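Local coordinates for penicillin-binding protein 1A (Mycobacterium tuberculosis, PDB 5CXW), which builds the mycobacterial cell wall, polymerising glycan strands and, through the penicillin-sensitive transpeptidase domain described here, cross-linking their peptides, at residues S288-G293 with D305-Y311; S98-F102 with M214-Y218; G111-Y116 with G371-P377. One frame throughout, in Å; residues are numbered along the deposited sequence.

Interaction 1 of 3, residues S288-G293 with D305-Y311; sequences SAAKTG and DAWMVGY. With 35P ((2R,4S)-5,5-dimethyl-2-{(1R)-2-oxo-1-[(phenoxyacetyl)amino]ethyl}-1,3-thiazolidine-4-carboxylic acid), chain C.
Ala289 lays its methyl over one face of the Tyr311 ring. Ala289 CB stands 3.7 Å from the centroid of the Tyr311 ring, displaced toward the rim, in a CH-pi contact. Tyr311 reaches this place because its CG sits between the backbone N and the carbonyl carbon (chi1 60°), which folds the ring back over the neighbouring strand. Its hydroxyl is hydrogen-bonded to Thr267.

The two strands form an antiparallel hairpin. Three hydrogen-bonded pairs tie it: Ala289 with Tyr311, Lys291 with Val309 and Gly293 with Trp307. The bond from Val309 N to Lys291 O is nearly straight at the hydrogen (171°). Ala290 faces Gly310 in a non-hydrogen-bonded pair, with the CA atoms only 3.8 Å apart. Gly310 has no side chain, and the strands run close here.

Ala290, Thr292 and Met308 share one face of the sheet. The Met308 chain bends at chi2 and chi3 to reach Thr292. Met308 SD lies 3.7 Å from Thr292 CG2, and Met308 CE reaches Ala290 CB at 3.8 Å. Lys291, Val309, Trp307 and Tyr311 point to the other face. The Trp307 indole leads away from the hairpin and gives its NE1 proton to Gln94 O.

Lys291, Thr292 and Gly293 correspond to the KTG motif of penicillin-binding proteins and line the penicillin V pocket. Thr292 OG1 donates a very short bond of 2.5 Å to carboxylate O14 of the ligand. Lys291 NZ is held by Thr292 O at 2.8 Å and by Ser150 OG, and its side chain lies close to Ser97, probably the acylated serine. The backbone ladder thus fixes an edge strand whose Thr292 hydroxyl binds the drug's carboxylate, with the Lys291 amine near by.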
# COMPACT_ATOMS: atom_id res chain seq x y z
N SER A 288 8.13 4.23 12.17
CA SER A 288 7.20 3.86 11.12
C SER A 288 7.56 2.47 10.61
O SER A 288 8.59 1.94 10.97
CB SER A 288 7.31 4.84 9.93
OG SER A 288 8.58 4.78 9.32
N ALA A 289 6.69 1.92 9.77
CA ALA A 289 6.89 0.63 9.14
C ALA A 289 6.56 0.83 7.69
O ALA A 289 5.44 1.29 7.38
CB ALA A 289 5.94 -0.40 9.80
N ALA A 290 7.46 0.52 6.77
CA ALA A 290 7.28 0.88 5.38
C ALA A 290 7.88 -0.10 4.41
O ALA A 290 8.73 -0.96 4.81
CB ALA A 290 7.86 2.29 5.16
N LYS A 291 7.48 0.01 3.15
CA LYS A 291 8.07 -0.82 2.10
C LYS A 291 7.97 -0.07 0.77
O LYS A 291 6.92 0.39 0.41
CB LYS A 291 7.40 -2.20 2.00
CG LYS A 291 8.08 -3.11 0.97
CD LYS A 291 9.46 -3.62 1.43
CE LYS A 291 10.19 -4.36 0.29
NZ LYS A 291 10.76 -3.43 -0.69
N THR A 292 9.10 -0.01 0.08
CA THR A 292 9.17 0.58 -1.24
C THR A 292 8.87 -0.47 -2.32
O THR A 292 8.99 -1.71 -2.10
CB THR A 292 10.57 1.10 -1.54
OG1 THR A 292 11.52 0.07 -1.25
CG2 THR A 292 10.85 2.41 -0.75
N GLY A 293 8.55 0.01 -3.51
CA GLY A 293 8.48 -0.84 -4.70
C GLY A 293 8.90 -0.10 -5.94
O GLY A 293 8.65 1.09 -6.03
N ASP A 305 6.74 2.06 -12.49
CA ASP A 305 5.94 2.49 -11.36
C ASP A 305 6.83 2.52 -10.14
O ASP A 305 7.71 1.68 -9.97
CB ASP A 305 4.79 1.54 -11.00
CG ASP A 305 3.96 1.11 -12.18
OD1 ASP A 305 4.33 0.15 -12.85
OD2 ASP A 305 2.90 1.77 -12.42
N ALA A 306 6.61 3.49 -9.28
CA ALA A 306 7.39 3.64 -8.07
C ALA A 306 6.47 3.83 -6.91
O ALA A 306 5.54 4.62 -6.98
CB ALA A 306 8.34 4.79 -8.24
N TRP A 307 6.70 3.10 -5.82
CA TRP A 307 5.83 3.09 -4.68
C TRP A 307 6.53 3.29 -3.33
O TRP A 307 7.65 2.78 -3.11
CB TRP A 307 5.18 1.71 -4.54
CG TRP A 307 4.19 1.32 -5.58
CD1 TRP A 307 4.44 0.87 -6.86
CD2 TRP A 307 2.77 1.38 -5.43
NE1 TRP A 307 3.22 0.61 -7.51
CE2 TRP A 307 2.20 0.87 -6.64
CE3 TRP A 307 1.91 1.75 -4.38
CZ2 TRP A 307 0.84 0.75 -6.81
CZ3 TRP A 307 0.52 1.62 -4.55
CH2 TRP A 307 0.00 1.14 -5.77
N MET A 308 5.84 3.91 -2.39
CA MET A 308 6.18 3.82 -0.98
C MET A 308 4.89 3.66 -0.22
O MET A 308 3.97 4.51 -0.35
CB MET A 308 6.93 5.06 -0.47
CG MET A 308 7.27 5.06 1.03
SD MET A 308 8.16 3.56 1.52
CE MET A 308 9.60 4.23 2.39
N VAL A 309 4.80 2.59 0.58
CA VAL A 309 3.65 2.33 1.43
C VAL A 309 4.11 2.12 2.86
O VAL A 309 5.02 1.38 3.12
CB VAL A 309 2.85 1.11 0.93
CG1 VAL A 309 1.50 1.04 1.63
CG2 VAL A 309 2.65 1.15 -0.54
N GLY A 310 3.54 2.85 3.81
CA GLY A 310 3.96 2.65 5.18
C GLY A 310 3.05 3.35 6.16
O GLY A 310 2.21 4.18 5.78
N TYR A 311 3.24 2.98 7.42
CA TYR A 311 2.30 3.31 8.48
C TYR A 311 2.91 3.56 9.84
O TYR A 311 4.05 3.17 10.12
CB TYR A 311 1.26 2.16 8.60
CG TYR A 311 1.80 0.78 8.90
CD1 TYR A 311 2.05 0.32 10.21
CD2 TYR A 311 2.07 -0.11 7.85
CE1 TYR A 311 2.52 -1.00 10.44
CE2 TYR A 311 2.53 -1.37 8.09
CZ TYR A 311 2.73 -1.83 9.37
OH TYR A 311 3.17 -3.13 9.55
C24 35P C . 14.46 -4.83 -13.31
C23 35P C . 14.82 -4.26 -14.53
C22 35P C . 14.56 -2.94 -14.78
C21 35P C . 13.94 -2.14 -13.83
C20 35P C . 13.57 -2.67 -12.62
C19 35P C . 13.84 -4.03 -12.34
O1 35P C . 13.52 -4.63 -11.15
C2 35P C . 13.13 -3.81 -10.06
C3 35P C . 13.12 -4.64 -8.80
O18 35P C . 13.84 -5.63 -8.72
N4 35P C . 12.31 -4.19 -7.86
C5 35P C . 12.23 -4.84 -6.56
C6 35P C . 10.91 -4.52 -5.99
O17 35P C . 10.19 -3.56 -6.34
C8 35P C . 13.34 -4.37 -5.51
N7 35P C . 12.62 -3.38 -4.77
S11 35P C . 14.74 -3.58 -6.08
C10 35P C . 14.41 -1.99 -5.49
C12 35P C . 14.72 -0.94 -6.55
C15 35P C . 15.20 -1.62 -4.26
C9 35P C . 12.90 -2.03 -5.21
C13 35P C . 12.29 -1.06 -4.25
O14 35P C . 12.11 -1.48 -3.07
O16 35P C . 11.96 0.06 -4.70

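Interaction 2 of 3, residues S98-F102 with M214-Y218; sequences SFKVF and MASAY
Phe102 sets the CZ corner of its ring against the methyl of Ala217, with Phe102 CZ 3.5 Å from Ala217 CB. The same CZ lies near the edge of the Tyr218 ring, and the two side chains cross obliquely. Met214 SD approaches Phe102 at its ring edge, close to the plane, 5.4 Å from the centroid. The sulfur also meets the Phe99 ring obliquely, so two Met-aromatic contacts converge on it. The Phe99 and Phe102 rings pack against each other too: Phe102 CD2 lies over the centre of the Phe99 ring.

Met214 bends at both chi2 and chi3 (-62° and -73°). This carries Met214 CE to within 3.3 Å of Ser98 OG. That hydroxyl is hydrogen-bonded to Thr95 O.

Tyr218 makes the polar link. Tyr218 OH donates to Ser98 O at 2.7 Å, in the carbonyl plane and on a lone pair. The carbonyl lies at the ring edge, in plane. Val101 flanks the ring: Val101 CG2 is 3.5 Å from Tyr218 CE1, and Val101 CG1 is equally close to Tyr218 OH. The two side chains cross at about a right angle.

The segment 98-102 directly follows the probable acyl-ester serine, Ser97, and includes Lys100, which fits the SxxK motif of this family. Tyr218 therefore ties the Ser98 carbonyl, just after Ser97, to helix 211-222. Ala173 and Ala176 of helix 165-176 pack on Phe102. On the sheet side, Met214 touches Trp307, and Tyr218 touches Val309 and Tyr311, all of strand 303-312. Ala318 and Ser316 of strand 315-323 complete this buried packing between helices and sheet.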
# COMPACT_ATOMS: atom_id res chain seq x y z
N SER A 98 6.46 -3.78 -3.18
CA SER A 98 5.60 -3.46 -2.05
C SER A 98 4.68 -4.64 -1.73
O SER A 98 4.13 -4.72 -0.62
CB SER A 98 4.83 -2.16 -2.26
OG SER A 98 3.92 -2.21 -3.33
N PHE A 99 4.53 -5.56 -2.70
CA PHE A 99 3.67 -6.70 -2.50
C PHE A 99 4.38 -7.81 -1.69
O PHE A 99 3.69 -8.76 -1.19
CB PHE A 99 3.21 -7.28 -3.83
CG PHE A 99 1.76 -7.68 -3.81
CD1 PHE A 99 0.80 -6.71 -3.77
CD2 PHE A 99 1.37 -9.00 -3.80
CE1 PHE A 99 -0.52 -7.03 -3.71
CE2 PHE A 99 0.02 -9.32 -3.77
CZ PHE A 99 -0.91 -8.34 -3.71
N LYS A 100 5.71 -7.71 -1.49
CA LYS A 100 6.43 -8.75 -0.78
C LYS A 100 5.92 -8.98 0.64
O LYS A 100 6.10 -10.08 1.20
CB LYS A 100 7.95 -8.44 -0.69
CG LYS A 100 8.66 -8.56 -2.02
CD LYS A 100 10.12 -8.17 -1.96
CE LYS A 100 10.67 -8.27 -3.36
NZ LYS A 100 11.99 -7.74 -3.39
N VAL A 101 5.40 -7.92 1.26
CA VAL A 101 4.93 -8.01 2.65
C VAL A 101 3.87 -9.07 2.76
O VAL A 101 3.73 -9.70 3.81
CB VAL A 101 4.44 -6.66 3.25
CG1 VAL A 101 5.50 -5.62 3.13
CG2 VAL A 101 3.11 -6.22 2.66
N PHE A 102 3.11 -9.33 1.69
CA PHE A 102 2.06 -10.37 1.78
C PHE A 102 2.64 -11.76 1.72
O PHE A 102 2.05 -12.68 2.31
CB PHE A 102 0.97 -10.12 0.71
CG PHE A 102 0.41 -8.76 0.83
CD1 PHE A 102 -0.17 -8.35 2.03
CD2 PHE A 102 0.50 -7.85 -0.19
CE1 PHE A 102 -0.65 -7.05 2.19
CE2 PHE A 102 0.02 -6.54 -0.02
CZ PHE A 102 -0.54 -6.14 1.18
N MET A 214 -3.71 -0.95 -1.27
CA MET A 214 -2.42 -1.05 -0.56
C MET A 214 -2.48 -0.30 0.81
O MET A 214 -2.03 -0.81 1.83
CB MET A 214 -1.26 -0.53 -1.40
CG MET A 214 -0.95 -1.40 -2.61
SD MET A 214 -0.44 -3.08 -2.18
CE MET A 214 1.18 -2.75 -1.54
N ALA A 215 -3.08 0.90 0.82
CA ALA A 215 -3.21 1.64 2.05
C ALA A 215 -4.04 0.86 3.06
O ALA A 215 -3.70 0.78 4.27
CB ALA A 215 -3.81 3.01 1.81
N SER A 216 -5.12 0.27 2.56
CA SER A 216 -6.03 -0.50 3.42
C SER A 216 -5.36 -1.75 3.97
O SER A 216 -5.47 -2.07 5.18
CB SER A 216 -7.28 -0.85 2.63
OG SER A 216 -8.15 -1.72 3.34
N ALA A 217 -4.69 -2.53 3.11
CA ALA A 217 -4.03 -3.74 3.57
C ALA A 217 -2.92 -3.46 4.60
O ALA A 217 -2.77 -4.20 5.59
CB ALA A 217 -3.49 -4.57 2.37
N TYR A 218 -2.15 -2.43 4.36
CA TYR A 218 -1.09 -2.02 5.32
C TYR A 218 -1.74 -1.46 6.63
O TYR A 218 -1.23 -1.69 7.74
CB TYR A 218 -0.14 -1.03 4.71
CG TYR A 218 0.97 -1.58 3.86
CD1 TYR A 218 0.73 -2.55 2.87
CD2 TYR A 218 2.28 -1.12 4.00
CE1 TYR A 218 1.77 -3.01 2.06
CE2 TYR A 218 3.29 -1.52 3.18
CZ TYR A 218 3.04 -2.47 2.20
OH TYR A 218 4.06 -2.93 1.36

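Interaction 3 of 3, residues G111-Y116 with G371-P377; sequences GIGLGY and GGYAGVP
Gly113 and Gly371 bring their CA atoms to 4.0 Å where two irregular loops meet. Gly111 ends the preceding helix in a Schellman motif, with positive phi. Gly113 to Tyr116 then forms a type I beta turn, closed by the bond from Tyr116 N to Gly113 O. Gly371 also has positive phi. The backbones are bridged by water. One water accepts from Gly113 N at 2.9 Å and donates to Gly371 O. A second accepts from Leu114 N and lies within bonding distance of Tyr373 O.

Tyr373 is the main side chain. Its ring lies flat against the turn, with Gly115 CA over the centre of one face, 3.5 Å from the centroid and 7° off the ring normal. This is a CH-pi contact made by the bare CA of the glycine. Tyr373 CG stands anti to the carbonyl carbon (chi1 -56°), on a bond from CA that points toward the turn. Pro377 CG also packs on Gly115 CA, at 3.7 Å. Leu114 runs toward the chain at Gly375, with Leu114 CD1 3.6 Å from Gly375 C, and its CB lies loosely near Pro377 CD.

The contact is partly buried packing at the periphery, away from the penicillin site. It joins the loop between helix 100-109 and strand 117-119 to the C-terminal tail that follows helix 343-356. Leu114 reaches inward to Leu104 of helix 100-109 and to Asn265 and Ala269 of helix 260-270. Asn265 OD1 also accepts from Gly375 N. Tyr116 and Ile112 rest on helix 152-161, and Val376 touches Ala144 of helix 143-149.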
# COMPACT_ATOMS: atom_id res chain seq x y z
N GLY A 111 4.30 -20.58 10.13
CA GLY A 111 5.32 -20.87 11.11
C GLY A 111 6.71 -20.79 10.55
O GLY A 111 7.63 -21.48 11.01
N ILE A 112 6.89 -19.92 9.56
CA ILE A 112 8.18 -19.58 9.00
C ILE A 112 8.45 -18.15 9.49
O ILE A 112 7.81 -17.18 9.00
CB ILE A 112 8.24 -19.67 7.43
CG1 ILE A 112 7.86 -21.08 6.97
CG2 ILE A 112 9.62 -19.29 6.89
CD1 ILE A 112 7.54 -21.20 5.50
N GLY A 113 9.40 -18.00 10.40
CA GLY A 113 9.56 -16.74 11.07
C GLY A 113 10.64 -15.84 10.51
O GLY A 113 11.33 -16.21 9.53
N LEU A 114 10.84 -14.70 11.18
CA LEU A 114 11.75 -13.66 10.64
C LEU A 114 13.18 -14.11 10.50
O LEU A 114 13.90 -13.59 9.68
CB LEU A 114 11.65 -12.37 11.44
CG LEU A 114 10.35 -11.65 11.41
CD1 LEU A 114 10.47 -10.34 12.16
CD2 LEU A 114 9.75 -11.43 10.03
N GLY A 115 13.59 -15.11 11.29
CA GLY A 115 14.94 -15.63 11.24
C GLY A 115 15.19 -16.75 10.25
O GLY A 115 16.33 -17.26 10.19
N TYR A 116 14.18 -17.13 9.46
CA TYR A 116 14.32 -18.16 8.44
C TYR A 116 15.36 -17.70 7.41
O TYR A 116 15.21 -16.64 6.80
CB TYR A 116 12.96 -18.46 7.78
CG TYR A 116 13.07 -19.48 6.68
CD1 TYR A 116 13.59 -20.74 6.91
CD2 TYR A 116 12.66 -19.15 5.38
CE1 TYR A 116 13.66 -21.67 5.88
CE2 TYR A 116 12.69 -20.10 4.35
CZ TYR A 116 13.23 -21.30 4.58
OH TYR A 116 13.27 -22.17 3.49
N GLY A 371 7.23 -18.71 14.39
CA GLY A 371 8.26 -19.50 13.69
C GLY A 371 9.57 -19.61 14.49
O GLY A 371 10.64 -19.85 13.91
N GLY A 372 9.49 -19.41 15.79
CA GLY A 372 10.67 -19.46 16.67
C GLY A 372 11.37 -18.13 16.93
O GLY A 372 12.32 -18.10 17.72
N TYR A 373 10.91 -17.06 16.31
CA TYR A 373 11.54 -15.74 16.41
C TYR A 373 10.54 -14.68 16.84
O TYR A 373 9.38 -14.63 16.35
CB TYR A 373 12.15 -15.36 15.05
CG TYR A 373 13.15 -16.40 14.56
CD1 TYR A 373 14.46 -16.39 15.04
CD2 TYR A 373 12.78 -17.41 13.65
CE1 TYR A 373 15.39 -17.32 14.60
CE2 TYR A 373 13.74 -18.36 13.20
CZ TYR A 373 15.01 -18.31 13.69
OH TYR A 373 15.91 -19.26 13.24
N ALA A 374 10.99 -13.81 17.75
CA ALA A 374 10.18 -12.65 18.17
C ALA A 374 10.90 -11.41 17.66
O ALA A 374 11.91 -11.00 18.24
CB ALA A 374 10.05 -12.58 19.67
N GLY A 375 10.35 -10.78 16.65
CA GLY A 375 11.00 -9.65 16.03
C GLY A 375 12.27 -10.01 15.23
O GLY A 375 12.59 -11.20 15.07
N VAL A 376 12.94 -8.98 14.75
CA VAL A 376 14.09 -9.13 13.82
C VAL A 376 15.25 -9.68 14.63
O VAL A 376 15.56 -9.07 15.65
CB VAL A 376 14.49 -7.82 13.18
CG1 VAL A 376 15.68 -8.02 12.22
CG2 VAL A 376 13.32 -7.23 12.39
N PRO A 377 15.90 -10.78 14.17
CA PRO A 377 17.05 -11.32 14.90
C PRO A 377 18.16 -10.30 15.04
O PRO A 377 18.48 -9.62 14.09
CB PRO A 377 17.53 -12.47 13.99
CG PRO A 377 16.26 -12.97 13.38
CD PRO A 377 15.45 -11.73 13.11
O HOH W 1 11.07 -20.17 11.29
O HOH W 2 9.06 -14.31 13.41
O HOH W 3 18.31 -17.19 11.86

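Interactions 1 and 2 are both buried and touch each other. They meet mainly through Tyr218, whose ring packs on Val309 and whose OH lies against Lys291 CB, with Met214 on Trp307 as well. Together they set strand 289-296 and residues 98-102, just after Ser97, side by side around the active site. Interaction 1 rests on a backbone ladder, whereas interaction 2 relies on aromatic and sulfur packing with one tyrosine bond. Interaction 3 lies at the periphery, its centre about 20 Å from that of interaction 2. There bridging waters and glycine-rich loops take the place of direct hydrogen bonds between the segments. Residues 98-102 lead into helix 100-109, and residues 111-116 follow it.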